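Local coordinates for conserved hypothetical secreted protein (Helicobacter pylori, PDB 4RNZ) that probably acts as a zinc-dependent M23B metallopeptidase on cell-wall peptidoglycan and is a determinant of cell shape, at residues A[158-163]-A[167-172]; A[117-122]-A[126-131]; A[32-37]-A[297-302]; A[218-223]-A[308-313]. One frame throughout, in Å; residues are numbered along the deposited sequence.

Contact 1. Residues A[158-163]-A[167-172]; sequences MAMVSS and QYYLFS
Swung opposite its backbone N (chi1 -175°), CG of M160 is carried over the ring of Y169, whose own chi1 of -71° lays that ring alongside the methionine. The result is a CH-pi contact offset toward the rim, CG of M160 standing 3.6 Å from CE1 of Y169. Bends at chi2 and chi3 then fold the thioether: SD of M160 stays above the ring face at a distance, 5.3 Å from the centroid of Y169, and lies 3.8 Å from CB of Q167. M158 runs side by side with F171, its SD meeting CE2 of F171 at 3.6 Å in an oblique Met-aromatic contact. These methionine-aromatic pairs are non-hydrogen-bonded positions of an antiparallel beta hairpin. Alternating with them, A159-L170 and V161-Y168 are the hydrogen-bonded pairs; A159 N to L170 O spans 2.8 Å, and V161 N to Y168 O spans 3.1 Å. On the face carrying A159, V161, Y168 and L170 the side chains meet more lightly, CB of A159 lying 4.1 Å from CD1 of L170. The hairpin is sandwiched: helix 326-348 packs on the M158, M160 and Y169 side through S339, L343 and K340, while Y122 and F128 cover the A159, V161 and L170 side. Strand 136-146 continues the sheet, pairing with M158 at V140 and with M160 at A138.

Contact 2. Residues A[117-122]-A[126-131]; sequences QLMNAY and VPFKRL
F128, on the short helix 126-129, reaches across to L118 and M119 in the last turn of helix 112-121 and Y122 just after it, so that two helices joined by a brief connection in the second Csd3 domain share one phenyl ring, with a Met-aromatic contact at its edge. CB of F128 lies 3.8 Å from CB of Y122. Chi1 of -172° sets CG of F128 opposite the backbone N and turns the ring toward Y122; CG lies 3.5 Å from CB of Y122, which sits over one ring face, offset toward the rim, as a CH-pi contact. CD1 of F128 is 3.7 Å from CG of Y122, and CD2 still faces CB of Y122. The two aromatic planes are only 16° from parallel, yet slid so far apart that the rings barely overlap. CE1 of F128 also meets CD2 of L118, at 4.0 Å and oblique to the ring, while CE2 lies by SD of M119. The tip, CZ of F128, is met by CE of M119 at 3.4 Å. M119 bends at chi2 and chi3 to put this methyl and its SD at the ring edge. P101 of helix 101-109 also touches F128. No hydrogen bond joins the two segments, and the contact is apolar throughout. The polar end of Y122 reaches the neighbouring hairpin, where its OH is hydrogen-bonded to the backbone O of Y168.

Contact 3. Residues A[32-37]-A[297-302]; sequences DKELSA and GPHLHF. With ZN (zinc ion), chain B.
The side chains of E34 and H301 run in from opposite directions, but their donor atoms take neighbouring positions on the zinc ion; the carboxylate and imidazole planes are 86° apart. OE2 of E34 and ND1 of H301 each bind the metal at 2.0 Å. The second carboxylate oxygen, OE1 of E34, stays 3.0 Å from the zinc. It is hydrogen-bonded to H266 and takes a weak bond of 3.4 Å from NE2 of H299, lying in the plane of that ring at its edge. Together these bonds probably limit the rotation of the carboxylate. H299 and H301 form the HxH motif of M23 peptidases, and H219 and D223 complete the metal site. E34, on helix 30-36 of the N-terminal Csd3 region, is a ligand far in sequence from the other three. It probably occupies the position a catalytic water or substrate would use, consistent with a latent state in which this ligand would have to leave.

Contact 4. Residues A[218-223]-A[308-313]; sequences PHYGVD and SRPINP. With ZN (zinc ion), chain B.
Y220 packs on P310 and V222 on P313, two apolar pairs that join the loop and strand carrying the HxxxD motif of the M23 peptidase fold, H219 to D223, to segment 308-313. The first pair is the tighter. CG of P310 stands over the face of the Y220 ring, offset toward its rim, 3.6 Å from CD1 of Y220 and 18° off the ring normal, a CH-pi contact. The ring is set there by chi1 of -68° on a residue that centres an inverse gamma turn, its weak bond running 3.2 Å from G221 N to H219 O. In the second pair V222 and P313 lie alongside with their side chains running antiparallel, CG2 of V222 lying 3.7 Å from CD of P313. Looser still is the partly exposed N312, whose OD1 is 4.3 Å from CG2 of V222 and is hydrogen-bonded to L314 N. No hydrogen bond crosses between the segments; each pairs with strand 299-306 instead, V222 through F302 and I311 through V304. The polar end of Y220 leaves the contact altogether, its OH bonding S63. Flanking the packed residues, H219 and D223 bind the zinc ion through NE2 and OD1, both at 2.0 Å. The turn of the H219 imidazole is probably limited by a second bond, in which its ND1 is hydrogen-bonded to the backbone O of P203.

The contacts fall into two groups. Contacts 1 and 2, with centres 10 Å apart, touch in the second Csd3 domain, the helical pair lying against one face of the hairpin. Contacts 3 and 4, centres 11 Å apart, share the zinc ion and one sheet, in which strand 299-306 of contact 3 lies between strands 222-225 and 309-311 of contact 4. Along the chain 32-37 comes first, then contact 2, contact 1, 218-223, 297-302 and 308-313. Contacts 1 and 3 lie about 38 Å apart by centres, whereas contacts 2 and 4 come to about 4 Å between nearest atoms. The zinc site is therefore assembled from the N-terminal and peptidase regions, with the second Csd3 domain between them in sequence.

Contact 1. Residues A[158-163]-A[167-172]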
loop_
_atom_site.group_PDB
_atom_site.type_symbol
_atom_site.label_atom_id
_atom_site.label_comp_id
_atom_site.label_asym_id
_atom_site.label_seq_id
_atom_site.Cartn_x
_atom_site.Cartn_y
_atom_site.Cartn_z
ATOM N N MET A 158 -13.360 8.406 -2.187
ATOM C CA MET A 158 -14.610 8.110 -2.882
ATOM C C MET A 158 -14.371 8.094 -4.389
ATOM O O MET A 158 -13.576 8.881 -4.935
ATOM C CB MET A 158 -15.668 9.151 -2.557
ATOM C CG MET A 158 -16.988 8.902 -3.280
ATOM S SD MET A 158 -18.204 10.199 -3.014
ATOM C CE MET A 158 -17.553 11.517 -4.001
ATOM N N ALA A 159 -15.045 7.175 -5.067
ATOM C CA ALA A 159 -15.097 7.228 -6.510
ATOM C C ALA A 159 -16.506 6.948 -6.994
ATOM O O ALA A 159 -17.305 6.344 -6.293
ATOM C CB ALA A 159 -14.104 6.268 -7.131
ATOM N N MET A 160 -16.793 7.430 -8.193
ATOM C CA MET A 160 -18.095 7.249 -8.841
ATOM C C MET A 160 -17.883 7.188 -10.349
ATOM O O MET A 160 -17.125 7.988 -10.936
ATOM C CB MET A 160 -19.056 8.386 -8.489
ATOM C CG MET A 160 -20.474 8.200 -9.033
ATOM S SD MET A 160 -20.673 8.700 -10.752
ATOM C CE MET A 160 -20.770 10.472 -10.538
ATOM N N VAL A 161 -18.504 6.194 -10.973
ATOM C CA VAL A 161 -18.594 6.150 -12.428
ATOM C C VAL A 161 -20.091 6.033 -12.762
ATOM O O VAL A 161 -20.846 5.386 -12.029
ATOM C CB VAL A 161 -17.749 5.032 -13.056
ATOM C CG1 VAL A 161 -16.319 5.063 -12.526
ATOM C CG2 VAL A 161 -18.381 3.669 -12.824
ATOM N N SER A 162 -20.518 6.739 -13.807
ATOM C CA SER A 162 -21.919 6.751 -14.249
ATOM C C SER A 162 -21.988 6.083 -15.600
ATOM O O SER A 162 -21.127 6.298 -16.453
ATOM C CB SER A 162 -22.439 8.162 -14.408
ATOM O OG SER A 162 -21.917 8.695 -15.612
ATOM N N SER A 163 -23.008 5.265 -15.784
ATOM C CA SER A 163 -23.240 4.570 -17.042
ATOM C C SER A 163 -24.760 4.426 -17.171
ATOM O O SER A 163 -25.438 3.971 -16.232
ATOM C CB SER A 163 -22.544 3.210 -17.028
ATOM O OG SER A 163 -22.745 2.503 -18.232
ATOM N N GLN A 167 -25.282 5.532 -11.257
ATOM C CA GLN A 167 -24.010 5.900 -10.630
ATOM C C GLN A 167 -23.534 4.803 -9.672
ATOM O O GLN A 167 -24.318 4.282 -8.873
ATOM C CB GLN A 167 -24.150 7.266 -9.960
ATOM C CG GLN A 167 -24.730 8.284 -10.941
ATOM C CD GLN A 167 -24.430 9.731 -10.602
ATOM O OE1 GLN A 167 -24.497 10.140 -9.443
ATOM N NE2 GLN A 167 -24.115 10.525 -11.627
ATOM N N TYR A 168 -22.249 4.447 -9.800
ATOM C CA TYR A 168 -21.648 3.305 -9.119
ATOM C C TYR A 168 -20.530 3.843 -8.245
ATOM O O TYR A 168 -19.472 4.279 -8.728
ATOM C CB TYR A 168 -21.138 2.272 -10.125
ATOM C CG TYR A 168 -22.276 1.752 -10.980
ATOM C CD1 TYR A 168 -23.130 0.753 -10.505
ATOM C CD2 TYR A 168 -22.536 2.300 -12.236
ATOM C CE1 TYR A 168 -24.196 0.297 -11.266
ATOM C CE2 TYR A 168 -23.597 1.847 -13.009
ATOM C CZ TYR A 168 -24.421 0.853 -12.520
ATOM O OH TYR A 168 -25.469 0.414 -13.285
ATOM N N TYR A 169 -20.810 3.837 -6.952
ATOM C CA TYR A 169 -19.963 4.464 -5.955
ATOM C C TYR A 169 -19.091 3.468 -5.238
ATOM O O TYR A 169 -19.496 2.324 -4.982
ATOM C CB TYR A 169 -20.827 5.124 -4.914
ATOM C CG TYR A 169 -21.547 6.354 -5.378
ATOM C CD1 TYR A 169 -20.955 7.596 -5.265
ATOM C CD2 TYR A 169 -22.832 6.288 -5.890
ATOM C CE1 TYR A 169 -21.617 8.744 -5.638
ATOM C CE2 TYR A 169 -23.500 7.441 -6.275
ATOM C CZ TYR A 169 -22.881 8.663 -6.148
ATOM O OH TYR A 169 -23.509 9.829 -6.529
ATOM N N LEU A 170 -17.908 3.920 -4.847
ATOM C CA LEU A 170 -17.199 3.220 -3.818
ATOM C C LEU A 170 -16.484 4.190 -2.893
ATOM O O LEU A 170 -16.190 5.327 -3.271
ATOM C CB LEU A 170 -16.255 2.185 -4.399
ATOM C CG LEU A 170 -15.165 2.638 -5.344
ATOM C CD1 LEU A 170 -13.908 3.077 -4.597
ATOM C CD2 LEU A 170 -14.839 1.459 -6.250
ATOM N N PHE A 171 -16.251 3.721 -1.679
ATOM C CA PHE A 171 -15.755 4.551 -0.600
ATOM C C PHE A 171 -14.714 3.757 0.157
ATOM O O PHE A 171 -14.877 2.552 0.344
ATOM C CB PHE A 171 -16.872 4.864 0.385
ATOM C CG PHE A 171 -18.050 5.562 -0.214
ATOM C CD1 PHE A 171 -19.096 4.838 -0.765
ATOM C CD2 PHE A 171 -18.133 6.946 -0.194
ATOM C CE1 PHE A 171 -20.198 5.483 -1.317
ATOM C CE2 PHE A 171 -19.237 7.592 -0.727
ATOM C CZ PHE A 171 -20.263 6.862 -1.294
ATOM N N SER A 172 -13.666 4.438 0.586
ATOM C CA SER A 172 -12.681 3.861 1.451
ATOM C C SER A 172 -13.196 3.925 2.859
ATOM O O SER A 172 -14.150 4.651 3.165
ATOM C CB SER A 172 -11.395 4.673 1.409
ATOM O OG SER A 172 -11.641 5.975 1.952
#

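Contact 2. Residues A[117-122]-A[126-131]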
loop_
_atom_site.group_PDB
_atom_site.type_symbol
_atom_site.label_atom_id
_atom_site.label_comp_id
_atom_site.label_asym_id
_atom_site.label_seq_id
_atom_site.Cartn_x
_atom_site.Cartn_y
_atom_site.Cartn_z
ATOM N N GLN A 117 -4.979 2.684 -9.471
ATOM C CA GLN A 117 -5.862 2.443 -8.334
ATOM C C GLN A 117 -7.325 2.406 -8.758
ATOM O O GLN A 117 -8.074 1.540 -8.315
ATOM C CB GLN A 117 -5.716 3.507 -7.262
ATOM C CG GLN A 117 -4.435 3.398 -6.502
ATOM C CD GLN A 117 -4.330 4.345 -5.320
ATOM O OE1 GLN A 117 -5.291 4.953 -4.883
ATOM N NE2 GLN A 117 -3.150 4.430 -4.781
ATOM N N LEU A 118 -7.729 3.314 -9.636
ATOM C CA LEU A 118 -9.121 3.284 -10.132
ATOM C C LEU A 118 -9.443 2.036 -10.955
ATOM O O LEU A 118 -10.492 1.443 -10.765
ATOM C CB LEU A 118 -9.468 4.537 -10.937
ATOM C CG LEU A 118 -10.992 4.614 -11.137
ATOM C CD1 LEU A 118 -11.689 5.229 -9.940
ATOM C CD2 LEU A 118 -11.324 5.368 -12.387
ATOM N N MET A 119 -8.557 1.665 -11.876
ATOM C CA MET A 119 -8.756 0.483 -12.699
ATOM C C MET A 119 -8.916 -0.721 -11.771
ATOM O O MET A 119 -9.835 -1.519 -11.924
ATOM C CB MET A 119 -7.572 0.235 -13.630
ATOM C CG MET A 119 -7.223 1.329 -14.637
ATOM S SD MET A 119 -8.576 1.981 -15.648
ATOM C CE MET A 119 -9.165 3.283 -14.591
ATOM N N ASN A 120 -8.035 -0.817 -10.784
ATOM C CA ASN A 120 -8.065 -1.920 -9.841
ATOM C C ASN A 120 -9.316 -1.943 -8.966
ATOM O O ASN A 120 -9.861 -3.006 -8.712
ATOM C CB ASN A 120 -6.776 -1.947 -8.995
ATOM C CG ASN A 120 -5.605 -2.555 -9.742
ATOM O OD1 ASN A 120 -5.762 -3.545 -10.456
ATOM N ND2 ASN A 120 -4.404 -1.982 -9.563
ATOM N N ALA A 121 -9.763 -0.780 -8.515
ATOM C CA ALA A 121 -10.938 -0.656 -7.679
ATOM C C ALA A 121 -12.195 -1.095 -8.414
ATOM O O ALA A 121 -13.117 -1.593 -7.802
ATOM C CB ALA A 121 -11.114 0.778 -7.206
ATOM N N TYR A 122 -12.223 -0.870 -9.719
ATOM C CA TYR A 122 -13.375 -1.231 -10.545
ATOM C C TYR A 122 -13.099 -2.471 -11.408
ATOM O O TYR A 122 -13.775 -2.693 -12.419
ATOM C CB TYR A 122 -13.765 -0.029 -11.410
ATOM C CG TYR A 122 -14.573 0.997 -10.663
ATOM C CD1 TYR A 122 -15.954 0.861 -10.526
ATOM C CD2 TYR A 122 -13.972 2.095 -10.077
ATOM C CE1 TYR A 122 -16.708 1.780 -9.819
ATOM C CE2 TYR A 122 -14.718 3.031 -9.389
ATOM C CZ TYR A 122 -16.085 2.875 -9.252
ATOM O OH TYR A 122 -16.831 3.812 -8.567
ATOM N N VAL A 126 -18.922 -4.437 -14.032
ATOM C CA VAL A 126 -19.497 -4.554 -15.379
ATOM C C VAL A 126 -19.819 -3.170 -15.951
ATOM O O VAL A 126 -19.407 -2.882 -17.071
ATOM C CB VAL A 126 -20.669 -5.584 -15.494
ATOM C CG1 VAL A 126 -20.153 -6.990 -15.238
ATOM C CG2 VAL A 126 -21.823 -5.305 -14.550
ATOM N N PRO A 127 -20.486 -2.291 -15.174
ATOM C CA PRO A 127 -20.670 -0.930 -15.695
ATOM C C PRO A 127 -19.367 -0.211 -16.062
ATOM O O PRO A 127 -19.345 0.580 -17.026
ATOM C CB PRO A 127 -21.337 -0.179 -14.529
ATOM C CG PRO A 127 -21.773 -1.220 -13.548
ATOM C CD PRO A 127 -20.836 -2.363 -13.736
ATOM N N PHE A 128 -18.296 -0.470 -15.305
ATOM C CA PHE A 128 -17.020 0.171 -15.591
ATOM C C PHE A 128 -16.507 -0.204 -16.974
ATOM O O PHE A 128 -16.112 0.667 -17.735
ATOM C CB PHE A 128 -15.953 -0.156 -14.543
ATOM C CG PHE A 128 -14.680 0.641 -14.719
ATOM C CD1 PHE A 128 -14.593 1.956 -14.262
ATOM C CD2 PHE A 128 -13.574 0.090 -15.365
ATOM C CE1 PHE A 128 -13.427 2.688 -14.440
ATOM C CE2 PHE A 128 -12.415 0.825 -15.553
ATOM C CZ PHE A 128 -12.339 2.121 -15.088
ATOM N N LYS A 129 -16.503 -1.494 -17.292
ATOM C CA LYS A 129 -16.003 -1.981 -18.598
ATOM C C LYS A 129 -16.826 -1.447 -19.777
ATOM O O LYS A 129 -16.333 -1.380 -20.916
ATOM C CB LYS A 129 -16.036 -3.507 -18.656
ATOM C CG LYS A 129 -15.227 -4.225 -17.582
ATOM C CD LYS A 129 -15.880 -5.557 -17.212
ATOM C CE LYS A 129 -15.300 -6.148 -15.938
ATOM N NZ LYS A 129 -13.942 -6.704 -16.165
ATOM N N ARG A 130 -18.072 -1.069 -19.494
ATOM C CA ARG A 130 -18.991 -0.524 -20.500
ATOM C C ARG A 130 -19.088 1.000 -20.532
ATOM O O ARG A 130 -20.056 1.564 -21.067
ATOM C CB ARG A 130 -20.376 -1.105 -20.261
ATOM C CG ARG A 130 -20.401 -2.615 -20.408
ATOM C CD ARG A 130 -21.805 -3.155 -20.245
ATOM N NE ARG A 130 -21.796 -4.617 -20.241
ATOM C CZ ARG A 130 -22.789 -5.381 -19.791
ATOM N NH1 ARG A 130 -23.903 -4.833 -19.305
ATOM N NH2 ARG A 130 -22.670 -6.702 -19.824
ATOM N N LEU A 131 -18.108 1.686 -19.960
ATOM C CA LEU A 131 -18.136 3.144 -20.001
ATOM C C LEU A 131 -17.871 3.616 -21.435
ATOM O O LEU A 131 -16.992 3.084 -22.126
ATOM C CB LEU A 131 -17.093 3.762 -19.071
ATOM C CG LEU A 131 -17.319 3.700 -17.558
ATOM C CD1 LEU A 131 -16.079 4.261 -16.877
ATOM C CD2 LEU A 131 -18.556 4.469 -17.140
#

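Contact 3. Residues A[32-37]-A[297-302]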
loop_
_atom_site.group_PDB
_atom_site.type_symbol
_atom_site.label_atom_id
_atom_site.label_comp_id
_atom_site.label_asym_id
_atom_site.label_seq_id
_atom_site.Cartn_x
_atom_site.Cartn_y
_atom_site.Cartn_z
ATOM N N ASP A 32 13.008 -5.826 14.532
ATOM C CA ASP A 32 13.553 -4.649 13.843
ATOM C C ASP A 32 14.242 -5.000 12.505
ATOM O O ASP A 32 14.155 -4.239 11.541
ATOM C CB ASP A 32 14.483 -3.876 14.766
ATOM C CG ASP A 32 13.730 -3.027 15.782
ATOM O OD1 ASP A 32 12.504 -2.842 15.637
ATOM O OD2 ASP A 32 14.377 -2.540 16.733
ATOM N N LYS A 33 14.911 -6.148 12.423
ATOM C CA LYS A 33 15.439 -6.600 11.138
ATOM C C LYS A 33 14.338 -6.801 10.096
ATOM O O LYS A 33 14.491 -6.378 8.959
ATOM C CB LYS A 33 16.232 -7.888 11.305
ATOM C CG LYS A 33 17.560 -7.646 11.989
ATOM C CD LYS A 33 18.360 -8.930 12.124
ATOM C CE LYS A 33 19.838 -8.649 12.313
ATOM N NZ LYS A 33 20.349 -9.387 13.491
ATOM N N GLU A 34 13.234 -7.439 10.480
ATOM C CA GLU A 34 12.110 -7.613 9.553
ATOM C C GLU A 34 11.632 -6.236 9.053
ATOM O O GLU A 34 11.396 -6.024 7.868
ATOM C CB GLU A 34 10.939 -8.339 10.219
ATOM C CG GLU A 34 11.096 -9.848 10.346
ATOM C CD GLU A 34 9.759 -10.573 10.580
ATOM O OE1 GLU A 34 9.689 -11.781 10.294
ATOM O OE2 GLU A 34 8.775 -9.948 11.043
ATOM N N LEU A 35 11.532 -5.301 9.978
ATOM C CA LEU A 35 11.088 -3.938 9.682
ATOM C C LEU A 35 12.020 -3.302 8.626
ATOM O O LEU A 35 11.564 -2.738 7.608
ATOM C CB LEU A 35 11.064 -3.150 10.998
ATOM C CG LEU A 35 9.916 -2.268 11.448
ATOM C CD1 LEU A 35 8.544 -2.879 11.198
ATOM C CD2 LEU A 35 10.114 -1.945 12.923
ATOM N N SER A 36 13.327 -3.476 8.832
ATOM C CA SER A 36 14.339 -2.940 7.947
ATOM C C SER A 36 14.367 -3.552 6.567
ATOM O O SER A 36 14.919 -2.961 5.666
ATOM C CB SER A 36 15.724 -3.099 8.580
ATOM O OG SER A 36 16.202 -4.432 8.451
ATOM N N ALA A 37 13.787 -4.734 6.388
ATOM C CA ALA A 37 13.770 -5.380 5.077
ATOM C C ALA A 37 12.768 -4.752 4.110
ATOM O O ALA A 37 12.739 -5.126 2.947
ATOM C CB ALA A 37 13.470 -6.877 5.228
ATOM N N GLY A 297 10.927 -20.418 17.400
ATOM C CA GLY A 297 11.899 -20.761 16.361
ATOM C C GLY A 297 11.417 -20.477 14.941
ATOM O O GLY A 297 11.350 -19.317 14.533
ATOM N N PRO A 298 11.103 -21.526 14.162
ATOM C CA PRO A 298 10.687 -21.278 12.777
ATOM C C PRO A 298 9.315 -20.592 12.681
ATOM O O PRO A 298 8.435 -20.844 13.493
ATOM C CB PRO A 298 10.661 -22.676 12.155
ATOM C CG PRO A 298 10.506 -23.608 13.307
ATOM C CD PRO A 298 11.190 -22.965 14.468
ATOM N N HIS A 299 9.174 -19.686 11.724
ATOM C CA HIS A 299 7.881 -19.058 11.421
ATOM C C HIS A 299 7.837 -18.563 9.979
ATOM O O HIS A 299 8.864 -18.374 9.343
ATOM C CB HIS A 299 7.584 -17.889 12.393
ATOM C CG HIS A 299 8.512 -16.719 12.245
ATOM N ND1 HIS A 299 9.833 -16.766 12.632
ATOM C CD2 HIS A 299 8.311 -15.470 11.751
ATOM C CE1 HIS A 299 10.410 -15.601 12.378
ATOM N NE2 HIS A 299 9.506 -14.796 11.846
ATOM N N LEU A 300 6.632 -18.403 9.460
ATOM C CA LEU A 300 6.397 -17.717 8.188
ATOM C C LEU A 300 5.998 -16.287 8.535
ATOM O O LEU A 300 5.057 -16.076 9.290
ATOM C CB LEU A 300 5.265 -18.389 7.416
ATOM C CG LEU A 300 4.729 -17.595 6.219
ATOM C CD1 LEU A 300 5.822 -17.471 5.169
ATOM C CD2 LEU A 300 3.491 -18.261 5.687
ATOM N N HIS A 301 6.709 -15.314 7.985
ATOM C CA HIS A 301 6.233 -13.943 8.016
ATOM C C HIS A 301 5.400 -13.748 6.740
ATOM O O HIS A 301 5.928 -13.909 5.639
ATOM C CB HIS A 301 7.395 -12.956 8.079
ATOM C CG HIS A 301 6.973 -11.536 7.894
ATOM N ND1 HIS A 301 6.845 -10.666 8.947
ATOM C CD2 HIS A 301 6.595 -10.852 6.792
ATOM C CE1 HIS A 301 6.418 -9.496 8.501
ATOM N NE2 HIS A 301 6.260 -9.583 7.193
ATOM N N PHE A 302 4.115 -13.423 6.904
ATOM C CA PHE A 302 3.171 -13.234 5.802
ATOM C C PHE A 302 2.745 -11.782 5.769
ATOM O O PHE A 302 2.119 -11.296 6.708
ATOM C CB PHE A 302 1.943 -14.155 5.951
ATOM C CG PHE A 302 0.876 -13.993 4.862
ATOM C CD1 PHE A 302 1.207 -13.947 3.513
ATOM C CD2 PHE A 302 -0.460 -13.886 5.207
ATOM C CE1 PHE A 302 0.233 -13.810 2.533
ATOM C CE2 PHE A 302 -1.436 -13.762 4.240
ATOM C CZ PHE A 302 -1.089 -13.705 2.897
HETATM ZN ZN ZN B . 6.957 -10.764 10.957
#

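Contact 4. Residues A[218-223]-A[308-313]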
loop_
_atom_site.group_PDB
_atom_site.type_symbol
_atom_site.label_atom_id
_atom_site.label_comp_id
_atom_site.label_asym_id
_atom_site.label_seq_id
_atom_site.Cartn_x
_atom_site.Cartn_y
_atom_site.Cartn_z
ATOM N N PRO A 218 5.627 -1.738 15.778
ATOM C CA PRO A 218 5.032 -1.926 14.440
ATOM C C PRO A 218 5.466 -3.228 13.790
ATOM O O PRO A 218 6.656 -3.497 13.714
ATOM C CB PRO A 218 5.566 -0.744 13.626
ATOM C CG PRO A 218 6.259 0.138 14.591
ATOM C CD PRO A 218 6.671 -0.707 15.751
ATOM N N HIS A 219 4.513 -4.014 13.303
ATOM C CA HIS A 219 4.827 -5.280 12.615
ATOM C C HIS A 219 3.975 -5.404 11.360
ATOM O O HIS A 219 2.756 -5.506 11.447
ATOM C CB HIS A 219 4.600 -6.460 13.556
ATOM C CG HIS A 219 4.905 -7.800 12.952
ATOM N ND1 HIS A 219 4.006 -8.845 12.977
ATOM C CD2 HIS A 219 5.993 -8.257 12.292
ATOM C CE1 HIS A 219 4.540 -9.897 12.384
ATOM N NE2 HIS A 219 5.749 -9.569 11.971
ATOM N N TYR A 220 4.622 -5.359 10.194
ATOM C CA TYR A 220 3.908 -5.201 8.938
ATOM C C TYR A 220 3.605 -6.552 8.245
ATOM O O TYR A 220 3.745 -6.690 7.036
ATOM C CB TYR A 220 4.663 -4.246 8.019
ATOM C CG TYR A 220 4.694 -2.795 8.496
ATOM C CD1 TYR A 220 3.586 -2.208 9.091
ATOM C CD2 TYR A 220 5.837 -2.008 8.325
ATOM C CE1 TYR A 220 3.614 -0.877 9.515
ATOM C CE2 TYR A 220 5.877 -0.679 8.750
ATOM C CZ TYR A 220 4.761 -0.124 9.343
ATOM O OH TYR A 220 4.768 1.187 9.758
ATOM N N GLY A 221 3.145 -7.513 9.032
ATOM C CA GLY A 221 2.755 -8.828 8.529
ATOM C C GLY A 221 2.234 -9.630 9.699
ATOM O O GLY A 221 2.002 -9.098 10.764
ATOM N N VAL A 222 2.003 -10.912 9.467
ATOM C CA VAL A 222 1.582 -11.840 10.513
ATOM C C VAL A 222 2.686 -12.872 10.587
ATOM O O VAL A 222 3.116 -13.387 9.560
ATOM C CB VAL A 222 0.265 -12.551 10.158
ATOM C CG1 VAL A 222 -0.098 -13.574 11.235
ATOM C CG2 VAL A 222 -0.844 -11.544 9.978
ATOM N N ASP A 223 3.159 -13.144 11.795
ATOM C CA ASP A 223 4.128 -14.212 12.025
ATOM C C ASP A 223 3.367 -15.454 12.450
ATOM O O ASP A 223 2.658 -15.454 13.460
ATOM C CB ASP A 223 5.155 -13.814 13.087
ATOM C CG ASP A 223 6.131 -12.776 12.585
ATOM O OD1 ASP A 223 6.178 -12.531 11.367
ATOM O OD2 ASP A 223 6.860 -12.194 13.399
ATOM N N SER A 308 0.909 -0.203 -2.098
ATOM C CA SER A 308 2.213 0.029 -1.483
ATOM C C SER A 308 2.192 0.099 0.046
ATOM O O SER A 308 3.249 0.070 0.674
ATOM C CB SER A 308 2.898 1.271 -2.104
ATOM O OG SER A 308 2.486 2.439 -1.383
ATOM N N ARG A 309 1.015 0.165 0.660
ATOM C CA ARG A 309 0.902 0.313 2.094
ATOM C C ARG A 309 0.591 -1.025 2.781
ATOM O O ARG A 309 -0.285 -1.746 2.351
ATOM C CB ARG A 309 -0.187 1.311 2.421
ATOM C CG ARG A 309 0.147 2.726 1.932
ATOM C CD ARG A 309 -0.991 3.683 2.219
ATOM N NE ARG A 309 -2.121 3.456 1.327
ATOM C CZ ARG A 309 -2.348 4.101 0.176
ATOM N NH1 ARG A 309 -1.533 5.054 -0.282
ATOM N NH2 ARG A 309 -3.430 3.794 -0.531
ATOM N N PRO A 310 1.327 -1.357 3.846
ATOM C CA PRO A 310 1.041 -2.598 4.570
ATOM C C PRO A 310 -0.363 -2.566 5.143
ATOM O O PRO A 310 -0.826 -1.528 5.614
ATOM C CB PRO A 310 2.093 -2.618 5.706
ATOM C CG PRO A 310 2.758 -1.283 5.716
ATOM C CD PRO A 310 2.397 -0.553 4.461
ATOM N N ILE A 311 -1.033 -3.711 5.092
ATOM C CA ILE A 311 -2.391 -3.856 5.552
ATOM C C ILE A 311 -2.480 -5.210 6.276
ATOM O O ILE A 311 -1.742 -6.154 5.946
ATOM C CB ILE A 311 -3.373 -3.715 4.354
ATOM C CG1 ILE A 311 -4.825 -3.629 4.840
ATOM C CG2 ILE A 311 -3.194 -4.857 3.360
ATOM C CD1 ILE A 311 -5.834 -3.154 3.796
ATOM N N ASN A 312 -3.316 -5.276 7.306
ATOM C CA ASN A 312 -3.471 -6.501 8.083
ATOM C C ASN A 312 -3.988 -7.649 7.200
ATOM O O ASN A 312 -5.109 -7.579 6.675
ATOM C CB ASN A 312 -4.420 -6.292 9.272
ATOM C CG ASN A 312 -4.530 -7.530 10.142
ATOM O OD1 ASN A 312 -3.844 -8.533 9.936
ATOM N ND2 ASN A 312 -5.404 -7.471 11.113
ATOM N N PRO A 313 -3.169 -8.705 7.016
ATOM C CA PRO A 313 -3.570 -9.791 6.109
ATOM C C PRO A 313 -4.854 -10.476 6.590
ATOM O O PRO A 313 -5.675 -10.896 5.772
ATOM C CB PRO A 313 -2.384 -10.748 6.163
ATOM C CG PRO A 313 -1.232 -9.879 6.527
ATOM C CD PRO A 313 -1.813 -8.917 7.534
HETATM ZN ZN ZN B . 6.957 -10.764 10.957
#